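PDB 6TAB: SLT domain-containing protein from Bdellovibrio bacteriovorus HD100, which is a lysozyme acting on peptidoglycan with altered substrate specificity, facilitating exit of the periplasmic predator from its prey cell. Local coordinates for residues Arg167-Ser173 and Leu190-Asn196; Ser138-Phe142 and Ser242-Trp246; Pro103-Asp107 and Arg128-Trp132; Arg74-Trp80 and Ser91-Tyr95. One frame throughout, in Å; residues are numbered along the deposited sequence.

Interaction 1 of 4, residues Arg167-Ser173 and Leu190-Asn196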
# COMPACT_ATOMS: atom_id res chain seq x y z
N ARG A 167 -4.04 -0.77 -13.05
CA ARG A 167 -5.45 -0.43 -12.85
C ARG A 167 -5.78 -0.04 -11.41
O ARG A 167 -5.28 -0.62 -10.42
CB ARG A 167 -6.35 -1.60 -13.27
CG ARG A 167 -6.25 -2.00 -14.74
CD ARG A 167 -7.10 -3.18 -15.10
NE ARG A 167 -7.04 -3.57 -16.50
CZ ARG A 167 -7.65 -3.02 -17.53
NH1 ARG A 167 -8.50 -2.02 -17.32
NH2 ARG A 167 -7.43 -3.51 -18.76
N GLY A 168 -6.74 0.90 -11.30
CA GLY A 168 -7.39 1.17 -10.01
C GLY A 168 -6.54 1.96 -9.01
O GLY A 168 -5.50 2.56 -9.35
N LEU A 169 -6.99 1.94 -7.76
CA LEU A 169 -6.49 2.85 -6.71
C LEU A 169 -4.96 2.74 -6.54
O LEU A 169 -4.27 3.77 -6.35
CB LEU A 169 -7.21 2.60 -5.38
CG LEU A 169 -8.69 2.99 -5.32
CD1 LEU A 169 -9.22 2.67 -3.93
CD2 LEU A 169 -8.91 4.46 -5.70
N LEU A 170 -4.43 1.50 -6.49
CA LEU A 170 -2.99 1.23 -6.24
C LEU A 170 -2.23 0.82 -7.52
O LEU A 170 -1.07 0.42 -7.46
CB LEU A 170 -2.87 0.15 -5.14
CG LEU A 170 -3.26 0.59 -3.73
CD1 LEU A 170 -3.41 -0.61 -2.81
CD2 LEU A 170 -2.26 1.59 -3.17
N GLN A 171 -2.88 0.95 -8.69
CA GLN A 171 -2.21 0.70 -9.99
C GLN A 171 -1.58 -0.72 -9.99
O GLN A 171 -0.39 -0.92 -10.27
CB GLN A 171 -1.25 1.85 -10.34
CG GLN A 171 -2.03 3.14 -10.68
CD GLN A 171 -2.76 3.04 -12.01
OE1 GLN A 171 -2.14 3.16 -13.08
NE2 GLN A 171 -4.06 2.79 -11.97
N ILE A 172 -2.44 -1.71 -9.73
CA ILE A 172 -2.12 -3.14 -9.74
C ILE A 172 -2.51 -3.69 -11.11
O ILE A 172 -3.45 -3.19 -11.75
CB ILE A 172 -2.82 -3.87 -8.58
CG1 ILE A 172 -2.29 -3.33 -7.22
CG2 ILE A 172 -2.70 -5.40 -8.68
CD1 ILE A 172 -3.11 -3.72 -6.00
N SER A 173 -1.81 -4.72 -11.58
CA SER A 173 -2.13 -5.40 -12.84
C SER A 173 -2.60 -6.84 -12.60
O SER A 173 -2.31 -7.45 -11.56
CB SER A 173 -0.95 -5.33 -13.82
OG SER A 173 0.28 -5.63 -13.21
N LEU A 190 -10.43 -5.17 -10.88
CA LEU A 190 -9.34 -4.29 -10.40
C LEU A 190 -9.84 -2.84 -10.19
O LEU A 190 -9.22 -2.10 -9.41
CB LEU A 190 -8.11 -4.36 -11.31
CG LEU A 190 -7.30 -5.68 -11.25
CD1 LEU A 190 -7.87 -6.71 -12.23
CD2 LEU A 190 -5.80 -5.46 -11.48
N HIS A 191 -10.95 -2.47 -10.85
CA HIS A 191 -11.56 -1.15 -10.70
C HIS A 191 -12.58 -1.12 -9.54
O HIS A 191 -13.18 -0.06 -9.27
CB HIS A 191 -12.12 -0.69 -12.05
CG HIS A 191 -11.09 -0.50 -13.13
ND1 HIS A 191 -10.20 0.54 -13.12
CD2 HIS A 191 -10.75 -1.29 -14.18
CE1 HIS A 191 -9.39 0.43 -14.16
NE2 HIS A 191 -9.71 -0.71 -14.85
N ASP A 192 -12.79 -2.24 -8.85
CA ASP A 192 -13.55 -2.30 -7.59
C ASP A 192 -12.60 -1.86 -6.48
O ASP A 192 -11.63 -2.59 -6.21
CB ASP A 192 -14.11 -3.71 -7.37
CG ASP A 192 -14.83 -3.92 -6.04
OD1 ASP A 192 -14.64 -3.09 -5.09
OD2 ASP A 192 -15.54 -4.98 -5.91
N PRO A 193 -12.83 -0.69 -5.82
CA PRO A 193 -11.86 -0.18 -4.87
C PRO A 193 -11.59 -1.14 -3.69
O PRO A 193 -10.45 -1.20 -3.18
CB PRO A 193 -12.46 1.17 -4.43
CG PRO A 193 -13.92 1.02 -4.66
CD PRO A 193 -14.03 0.17 -5.90
N LEU A 194 -12.61 -1.88 -3.26
CA LEU A 194 -12.43 -2.78 -2.11
C LEU A 194 -11.52 -3.97 -2.49
O LEU A 194 -10.61 -4.34 -1.71
CB LEU A 194 -13.80 -3.24 -1.59
CG LEU A 194 -14.81 -2.15 -1.23
CD1 LEU A 194 -15.99 -2.81 -0.56
CD2 LEU A 194 -14.21 -1.07 -0.31
N GLN A 195 -11.71 -4.54 -3.68
CA GLN A 195 -10.83 -5.65 -4.14
C GLN A 195 -9.40 -5.15 -4.37
O GLN A 195 -8.42 -5.85 -4.06
CB GLN A 195 -11.37 -6.30 -5.42
CG GLN A 195 -12.70 -7.04 -5.25
CD GLN A 195 -13.09 -7.79 -6.50
OE1 GLN A 195 -12.39 -8.72 -6.94
NE2 GLN A 195 -14.20 -7.40 -7.12
N ASN A 196 -9.26 -3.94 -4.91
CA ASN A 196 -7.94 -3.34 -5.15
C ASN A 196 -7.18 -3.15 -3.83
O ASN A 196 -5.97 -3.51 -3.73
CB ASN A 196 -8.11 -2.06 -5.98
CG ASN A 196 -6.85 -1.53 -6.62
OD1 ASN A 196 -6.04 -0.89 -5.93
ND2 ASN A 196 -6.69 -1.77 -7.92
O HOH W 1 -9.51 0.30 -7.63
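Gly168 passes closest to His191, their CA atoms 4.8 Å apart, and Leu169 then runs past Pro193 at the start of helix 193-211. Asn196 contributes the largest share of the contact area: with its CG anti to the backbone N (chi1 -164°), its amide is put among the backbone groups of Arg167-Ile172. OD1 of Asn196 accepts Leu170 N at 2.9 Å, while its ND2 reaches Arg167 O at 3.1 Å from above the carbonyl plane and also donates to Leu190 O, on a lone pair. Ile172 N takes the opposite face of Arg167 O, which is therefore gripped twice. The backbone bonded this way is a type I turn, Gly168 to Gln171, closed by a G1 beta bulge, and its Gly-Leu-Leu-Gln sequence matches the GLMQ-type signature of SLT transglycosylases. Gln171 holds the turn from within, its NE2 donating to Gly168 O at 178°. At the surface end the extended Arg167 sends NH1 into the ring plane of His191, 3.0 Å from NE2, with guanidinium and imidazole planes nearly perpendicular (86°). Leu169 CD1 packs on Pro193 CB at 3.6 Å, and Trp90 of helix 87-101 touches both. A water links Leu169 N to Leu190 O.

Interaction 2 of 4, residues Ser138-Phe142 and Ser242-Trp246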
# COMPACT_ATOMS: atom_id res chain seq x y z
N SER A 138 -1.84 7.23 1.44
CA SER A 138 -0.79 8.07 0.86
C SER A 138 -0.28 7.48 -0.46
O SER A 138 0.07 8.21 -1.41
CB SER A 138 0.33 8.40 1.85
OG SER A 138 1.17 7.30 2.14
N MET A 139 -0.19 6.13 -0.52
CA MET A 139 0.19 5.46 -1.79
C MET A 139 -0.89 5.70 -2.87
O MET A 139 -0.56 5.98 -4.04
CB MET A 139 0.43 3.97 -1.53
CG MET A 139 1.60 3.70 -0.57
SD MET A 139 1.56 2.00 0.14
CE MET A 139 1.66 1.03 -1.37
N VAL A 140 -2.17 5.57 -2.49
CA VAL A 140 -3.30 5.85 -3.42
C VAL A 140 -3.20 7.30 -3.95
O VAL A 140 -3.42 7.52 -5.16
CB VAL A 140 -4.64 5.55 -2.74
CG1 VAL A 140 -5.81 6.08 -3.59
CG2 VAL A 140 -4.81 4.05 -2.43
N ARG A 141 -2.90 8.26 -3.07
CA ARG A 141 -2.81 9.68 -3.49
C ARG A 141 -1.88 9.80 -4.70
O ARG A 141 -2.22 10.48 -5.68
CB ARG A 141 -2.28 10.57 -2.35
CG ARG A 141 -1.81 11.97 -2.74
CD ARG A 141 -2.80 12.89 -3.40
NE ARG A 141 -2.13 14.14 -3.80
CZ ARG A 141 -1.55 14.35 -4.98
NH1 ARG A 141 -1.48 13.38 -5.88
NH2 ARG A 141 -1.04 15.55 -5.24
N PHE A 142 -0.71 9.14 -4.65
CA PHE A 142 0.32 9.32 -5.71
C PHE A 142 0.17 8.34 -6.88
O PHE A 142 0.67 8.65 -7.98
CB PHE A 142 1.74 9.36 -5.13
CG PHE A 142 2.00 10.61 -4.32
CD1 PHE A 142 2.07 11.86 -4.94
CD2 PHE A 142 1.99 10.57 -2.93
CE1 PHE A 142 2.24 13.01 -4.19
CE2 PHE A 142 2.17 11.72 -2.18
CZ PHE A 142 2.27 12.94 -2.82
N SER A 242 6.98 12.92 0.13
CA SER A 242 5.73 13.18 0.81
C SER A 242 5.26 11.99 1.65
O SER A 242 4.85 12.17 2.80
CB SER A 242 4.64 13.60 -0.18
OG SER A 242 4.94 14.82 -0.85
N ILE A 243 5.32 10.78 1.10
CA ILE A 243 4.92 9.58 1.85
C ILE A 243 5.76 9.47 3.13
O ILE A 243 5.21 9.23 4.24
CB ILE A 243 4.99 8.31 0.97
CG1 ILE A 243 3.92 8.36 -0.13
CG2 ILE A 243 4.84 7.03 1.79
CD1 ILE A 243 4.05 7.34 -1.22
N VAL A 244 7.09 9.62 3.00
CA VAL A 244 7.98 9.50 4.19
C VAL A 244 7.67 10.61 5.22
O VAL A 244 7.59 10.35 6.41
CB VAL A 244 9.47 9.56 3.79
CG1 VAL A 244 10.41 9.78 4.98
CG2 VAL A 244 9.87 8.32 3.03
N SER A 245 7.52 11.88 4.76
CA SER A 245 7.27 13.03 5.64
C SER A 245 5.94 12.86 6.40
O SER A 245 5.86 13.04 7.63
CB SER A 245 7.29 14.34 4.88
OG SER A 245 7.18 15.44 5.77
N TRP A 246 4.88 12.52 5.66
CA TRP A 246 3.55 12.40 6.29
C TRP A 246 3.55 11.26 7.32
O TRP A 246 2.98 11.40 8.40
CB TRP A 246 2.46 12.23 5.25
CG TRP A 246 2.28 13.38 4.28
CD1 TRP A 246 2.78 14.64 4.36
CD2 TRP A 246 1.62 13.30 3.01
NE1 TRP A 246 2.45 15.37 3.23
CE2 TRP A 246 1.73 14.56 2.38
CE3 TRP A 246 1.00 12.26 2.32
CZ2 TRP A 246 1.19 14.81 1.12
CZ3 TRP A 246 0.44 12.51 1.09
CH2 TRP A 246 0.52 13.78 0.50
O HOH W 2 2.48 8.31 4.60
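Phe142 makes the tightest approach, its CZ lying 3.6 Å from Ser242 CB. The neighbouring CE2 of Phe142 meets Trp246 CH2 at 3.8 Å, the two side chains arriving from opposite directions. Their planes differ by 26°, yet the Phe142 ring and the six-membered ring of Trp246 have centroids 5.7 Å apart, so they are slid past one another and barely overlap. Ile243 threads beside this pair: its CG1 lies 4.1 Å from Phe142 CD2, and also packs against Ser138 OG. Ser138 CB, in turn, sits at the edge of the indole, 3.9 Å from Trp246 CE3.

The next shell fixes these groups. Arg141 CG rests over the centre of one face of Phe142, and Ser242 O, one turn back in the same helix, lies above one face of Trp246. With chi1 at 72°, Ser138 OG is bonded to Val135 O of its own helix and accepts a hydrogen bond from a water that also donates to Ile243 O. Behind everything, helices 125-144 and 238-248 run roughly antiparallel (153°), their axes 10.4 Å apart at these segments.

Direct contact is thus carbon against carbon for the most part, and between 138-142 and 242-246 the hydrogen-bonded link is a single water. Cohesion here probably rests on dispersion and on burial of Ile243, rather than on directional bonds.

Interaction 3 of 4, residues Pro103-Asp107 and Arg128-Trp132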
# COMPACT_ATOMS: atom_id res chain seq x y z
N PRO A 103 -2.14 -10.40 8.74
CA PRO A 103 -1.64 -10.75 10.09
C PRO A 103 -0.10 -10.76 10.17
O PRO A 103 0.48 -10.40 11.20
CB PRO A 103 -2.26 -12.14 10.32
CG PRO A 103 -2.40 -12.72 8.94
CD PRO A 103 -2.87 -11.53 8.12
N ASN A 104 0.57 -11.16 9.06
CA ASN A 104 2.05 -11.17 9.04
C ASN A 104 2.60 -9.74 8.98
O ASN A 104 3.53 -9.37 9.73
CB ASN A 104 2.61 -12.08 7.93
CG ASN A 104 2.02 -13.47 8.03
OD1 ASN A 104 2.26 -14.19 9.00
ND2 ASN A 104 1.17 -13.81 7.06
N LEU A 105 1.96 -8.89 8.14
CA LEU A 105 2.31 -7.46 8.07
C LEU A 105 2.30 -6.83 9.49
O LEU A 105 3.22 -6.05 9.86
CB LEU A 105 1.32 -6.74 7.14
CG LEU A 105 1.43 -5.20 7.05
CD1 LEU A 105 2.78 -4.77 6.49
CD2 LEU A 105 0.31 -4.62 6.20
N LEU A 106 1.24 -7.13 10.25
CA LEU A 106 0.99 -6.51 11.57
C LEU A 106 1.80 -7.12 12.72
O LEU A 106 1.72 -6.65 13.85
CB LEU A 106 -0.53 -6.52 11.84
CG LEU A 106 -1.37 -5.61 10.92
CD1 LEU A 106 -2.83 -5.95 10.99
CD2 LEU A 106 -1.14 -4.14 11.19
N ASP A 107 2.61 -8.15 12.44
CA ASP A 107 3.57 -8.75 13.41
C ASP A 107 5.02 -8.27 13.18
O ASP A 107 5.91 -8.59 13.97
CB ASP A 107 3.54 -10.29 13.39
CG ASP A 107 2.39 -10.93 14.16
OD1 ASP A 107 1.87 -10.30 15.10
OD2 ASP A 107 2.03 -12.06 13.83
N ARG A 128 -1.44 0.12 15.02
CA ARG A 128 -0.75 -0.36 13.78
C ARG A 128 -1.76 -0.42 12.61
O ARG A 128 -1.36 -0.15 11.45
CB ARG A 128 -0.05 -1.72 14.03
CG ARG A 128 1.13 -1.65 15.01
CD ARG A 128 2.03 -2.89 15.08
NE ARG A 128 1.38 -4.15 15.38
CZ ARG A 128 1.15 -4.66 16.59
NH1 ARG A 128 1.30 -3.91 17.68
NH2 ARG A 128 0.74 -5.93 16.69
N LYS A 129 -3.01 -0.85 12.87
CA LYS A 129 -4.03 -0.87 11.78
C LYS A 129 -4.32 0.58 11.29
O LYS A 129 -4.46 0.81 10.08
CB LYS A 129 -5.31 -1.60 12.21
CG LYS A 129 -5.10 -3.10 12.41
CD LYS A 129 -6.32 -4.00 12.19
CE LYS A 129 -7.51 -3.69 13.04
NZ LYS A 129 -8.68 -4.57 12.86
N GLN A 130 -4.43 1.54 12.22
CA GLN A 130 -4.60 2.96 11.83
C GLN A 130 -3.41 3.43 10.97
O GLN A 130 -3.63 4.18 9.96
CB GLN A 130 -4.81 3.85 13.06
CG GLN A 130 -6.16 3.67 13.76
CD GLN A 130 -6.23 4.45 15.05
OE1 GLN A 130 -5.90 5.63 15.11
NE2 GLN A 130 -6.71 3.81 16.11
N TYR A 131 -2.17 3.09 11.37
CA TYR A 131 -0.95 3.47 10.65
C TYR A 131 -1.01 2.95 9.19
O TYR A 131 -0.79 3.69 8.22
CB TYR A 131 0.30 2.91 11.39
CG TYR A 131 1.58 3.19 10.62
CD1 TYR A 131 2.19 4.43 10.66
CD2 TYR A 131 2.17 2.22 9.82
CE1 TYR A 131 3.30 4.74 9.89
CE2 TYR A 131 3.30 2.49 9.08
CZ TYR A 131 3.88 3.75 9.10
OH TYR A 131 4.98 4.03 8.31
N TRP A 132 -1.25 1.64 9.05
CA TRP A 132 -1.21 1.02 7.71
C TRP A 132 -2.33 1.54 6.81
O TRP A 132 -2.12 1.70 5.58
CB TRP A 132 -1.14 -0.53 7.79
CG TRP A 132 0.27 -0.96 8.07
CD1 TRP A 132 0.79 -1.36 9.28
CD2 TRP A 132 1.41 -0.85 7.19
NE1 TRP A 132 2.15 -1.57 9.18
CE2 TRP A 132 2.56 -1.27 7.90
CE3 TRP A 132 1.54 -0.48 5.85
CZ2 TRP A 132 3.83 -1.22 7.32
CZ3 TRP A 132 2.78 -0.50 5.26
CH2 TRP A 132 3.92 -0.86 5.99
O HOH W 3 -0.22 -8.71 15.99
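Leu105 turns its CG anti to the backbone N (chi1 174°), which carries CD1 over one face of the indole of Trp132, whereas Arg128 is bent at chi3 (-56°), bringing its guanidinium back to the carbonyl of Leu106. The first pairing is a CH-pi contact: Leu105 CD1 stands 3.9 Å from the centroid of the six-membered ring, only 18° off its normal. Tyr131 CD2, from the same helix as Trp132, occupies the opposite face, so the indole is held between two residues, and its NE1 is bonded to Tyr120 OH.

In the second pairing Arg128 NE donates to Leu106 O at 3.0 Å, and NH2 adds a weak bond to the same oxygen. NE and NH2 share one edge of the guanidinium, and the oxygen is tilted somewhat out of its plane. A water bridges further out, donating to Asp107 OD1 at 2.8 Å and accepting weakly from Arg128 NH2.

Leu106 fills the middle of the contact. Its CD2 lies 3.9 Å from both Trp132 CD1 and Arg128 CB, and its CD1 touches Lys129 CG at 3.9 Å; the lysine then leads away to a salt bridge with Asp99. Leu98 of helix 87-101 backs Leu105 and Leu106. The arrangement is loop-on-helix packing: the turn after helix 87-101 is seated on helix 125-144, a long helix of the SLT domain, which belongs to the lysozyme-like clan.

Interaction 4 of 4, residues Arg74-Trp80 and Ser91-Tyr95. With SO4 (sulfate ion), chain C.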
# COMPACT_ATOMS: atom_id res chain seq x y z
N ARG A 74 -10.50 7.44 16.71
CA ARG A 74 -9.22 7.13 16.12
C ARG A 74 -8.22 8.28 16.36
O ARG A 74 -8.60 9.45 16.43
CB ARG A 74 -9.40 6.91 14.62
CG ARG A 74 -10.15 5.63 14.27
CD ARG A 74 -10.44 5.50 12.79
NE ARG A 74 -11.41 6.52 12.34
CZ ARG A 74 -11.69 6.80 11.07
NH1 ARG A 74 -11.02 6.19 10.08
NH2 ARG A 74 -12.60 7.74 10.78
N GLU A 75 -6.94 7.94 16.44
CA GLU A 75 -5.85 8.92 16.49
C GLU A 75 -5.42 9.39 15.09
O GLU A 75 -4.94 10.56 14.94
CB GLU A 75 -4.67 8.39 17.30
CG GLU A 75 -4.95 8.32 18.79
CD GLU A 75 -3.85 7.58 19.54
OE1 GLU A 75 -3.92 6.33 19.59
OE2 GLU A 75 -2.93 8.27 20.06
N VAL A 76 -5.50 8.51 14.08
CA VAL A 76 -5.05 8.80 12.69
C VAL A 76 -6.17 8.39 11.72
O VAL A 76 -6.70 7.27 11.83
CB VAL A 76 -3.73 8.06 12.39
CG1 VAL A 76 -3.36 8.16 10.91
CG2 VAL A 76 -2.59 8.58 13.29
N ILE A 77 -6.53 9.32 10.81
CA ILE A 77 -7.62 9.15 9.80
C ILE A 77 -7.04 9.12 8.39
O ILE A 77 -6.26 10.02 8.02
CB ILE A 77 -8.60 10.33 9.86
CG1 ILE A 77 -9.00 10.67 11.29
CG2 ILE A 77 -9.78 10.10 8.93
CD1 ILE A 77 -9.72 9.60 11.94
N PRO A 78 -7.38 8.13 7.54
CA PRO A 78 -6.80 8.06 6.21
C PRO A 78 -7.23 9.22 5.30
O PRO A 78 -8.35 9.78 5.42
CB PRO A 78 -7.33 6.71 5.64
CG PRO A 78 -7.71 5.89 6.86
CD PRO A 78 -8.23 6.95 7.82
N LEU A 79 -6.35 9.54 4.32
CA LEU A 79 -6.54 10.70 3.42
C LEU A 79 -7.75 10.55 2.49
O LEU A 79 -8.26 11.60 2.00
CB LEU A 79 -5.25 10.90 2.61
CG LEU A 79 -4.00 11.26 3.41
CD1 LEU A 79 -2.75 11.18 2.54
CD2 LEU A 79 -4.12 12.65 4.01
N TRP A 80 -8.20 9.33 2.17
CA TRP A 80 -9.38 9.15 1.29
C TRP A 80 -10.68 9.64 1.94
O TRP A 80 -11.66 9.92 1.20
CB TRP A 80 -9.48 7.72 0.75
CG TRP A 80 -9.41 6.61 1.77
CD1 TRP A 80 -10.23 6.43 2.85
CD2 TRP A 80 -8.52 5.47 1.76
NE1 TRP A 80 -9.88 5.30 3.53
CE2 TRP A 80 -8.81 4.70 2.91
CE3 TRP A 80 -7.46 5.09 0.94
CZ2 TRP A 80 -8.09 3.53 3.22
CZ3 TRP A 80 -6.78 3.93 1.22
CH2 TRP A 80 -7.07 3.17 2.36
N SER A 91 -12.23 2.80 4.61
CA SER A 91 -11.52 2.61 5.90
C SER A 91 -12.03 1.36 6.63
O SER A 91 -11.26 0.51 7.09
CB SER A 91 -11.61 3.84 6.77
OG SER A 91 -10.95 4.94 6.15
N THR A 92 -13.35 1.26 6.79
CA THR A 92 -13.99 0.12 7.49
C THR A 92 -13.56 -1.21 6.85
O THR A 92 -13.19 -2.19 7.55
CB THR A 92 -15.51 0.30 7.53
OG1 THR A 92 -15.79 1.53 8.23
CG2 THR A 92 -16.22 -0.85 8.23
N HIS A 93 -13.58 -1.27 5.51
CA HIS A 93 -13.13 -2.47 4.77
C HIS A 93 -11.66 -2.79 5.07
O HIS A 93 -11.30 -3.96 5.33
CB HIS A 93 -13.38 -2.27 3.25
CG HIS A 93 -12.79 -3.39 2.44
ND1 HIS A 93 -13.40 -4.61 2.36
CD2 HIS A 93 -11.65 -3.47 1.71
CE1 HIS A 93 -12.61 -5.43 1.63
NE2 HIS A 93 -11.51 -4.76 1.26
N VAL A 94 -10.79 -1.78 5.01
CA VAL A 94 -9.36 -1.99 5.22
C VAL A 94 -9.13 -2.50 6.66
O VAL A 94 -8.31 -3.43 6.87
CB VAL A 94 -8.53 -0.73 4.90
CG1 VAL A 94 -7.13 -0.79 5.50
CG2 VAL A 94 -8.49 -0.49 3.39
N TYR A 95 -9.77 -1.93 7.68
CA TYR A 95 -9.54 -2.38 9.05
C TYR A 95 -9.91 -3.88 9.24
O TYR A 95 -9.19 -4.62 9.94
CB TYR A 95 -10.26 -1.51 10.09
CG TYR A 95 -9.84 -0.04 10.09
CD1 TYR A 95 -8.53 0.38 9.95
CD2 TYR A 95 -10.79 0.96 10.26
CE1 TYR A 95 -8.18 1.73 9.97
CE2 TYR A 95 -10.45 2.31 10.31
CZ TYR A 95 -9.14 2.71 10.15
OH TYR A 95 -8.86 4.07 10.15
S SO4 C . -13.68 8.97 14.34
O1 SO4 C . -14.88 8.67 15.06
O2 SO4 C . -13.90 9.28 12.96
O3 SO4 C . -12.82 7.87 14.58
O4 SO4 C . -13.12 10.16 14.84
O HOH W 4 -6.31 5.19 10.01
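Polar anchoring of an irregular N-terminal segment on a helix defines this contact: Arg74-Trp80, which has no regular secondary structure, is pinned to Ser91-Tyr95 of helix 87-101 by two side-chain hydrogen bonds. At one end Arg74 NH1 donates to Tyr95 OH at 3.0 Å and 163°, with the oxygen in the guanidinium plane and the phenol ring almost perpendicular to it (86°). A water accepts from Tyr95 OH and donates to Val76 O, so the hydroxyl is tied to the N-terminal segment twice. At the other end Trp80 NE1 points to Ser91 OG at 2.9 Å, near the indole plane.

Glu81 connects the two ends, its OE2 forming a salt bridge with Arg74 NH1 and a hydrogen bond with Ser91 OG. In the fold, this segment is the leading arm of the modelled chain, laid between helix 87-101 and helix 125-144, where Val76 touches Phe134 and Trp80 touches Ser137.

Between the two bonds Pro78 CG abuts Ser91 OG at 3.5 Å, and Trp80 CZ2 packs on Val94 CG2 at 4.0 Å. Pro78 CB sits over one face of Trp80, toward its rim, and the same ring meets Trp90 edge-to-face. A sulfate ion, probably from the crystallisation liquor, takes the other edge of the arginine: NE reaches its O3 at 3.0 Å, NH2 its O2 at 3.0 Å, and Arg74 N adds a longer bond to O3.

From the N terminus, interaction 4 comes first, closing a short loop as 74-80 meets helix 87-101. Interaction 3 follows in series, closing as helix 125-144 meets 103-107. That helix also opens interaction 2, whose long loop ends at helix 238-248; interaction 1, closing 167-173 onto 190-196, nests within it, and no two loops cross. Contacts join neighbours: Gln130 OE1 to Glu75 N at 2.9 Å, a probable hydrogen bond, links 3 with 4; Leu170 on Met139 and Val140 links 1 with 2; Leu79 against Trp246, 4 with 2; Leu194 against His93, 1 with 4. Interactions 1 and 3 do not touch, lying on opposite sides of the chain's centre with centres about 20 Å apart.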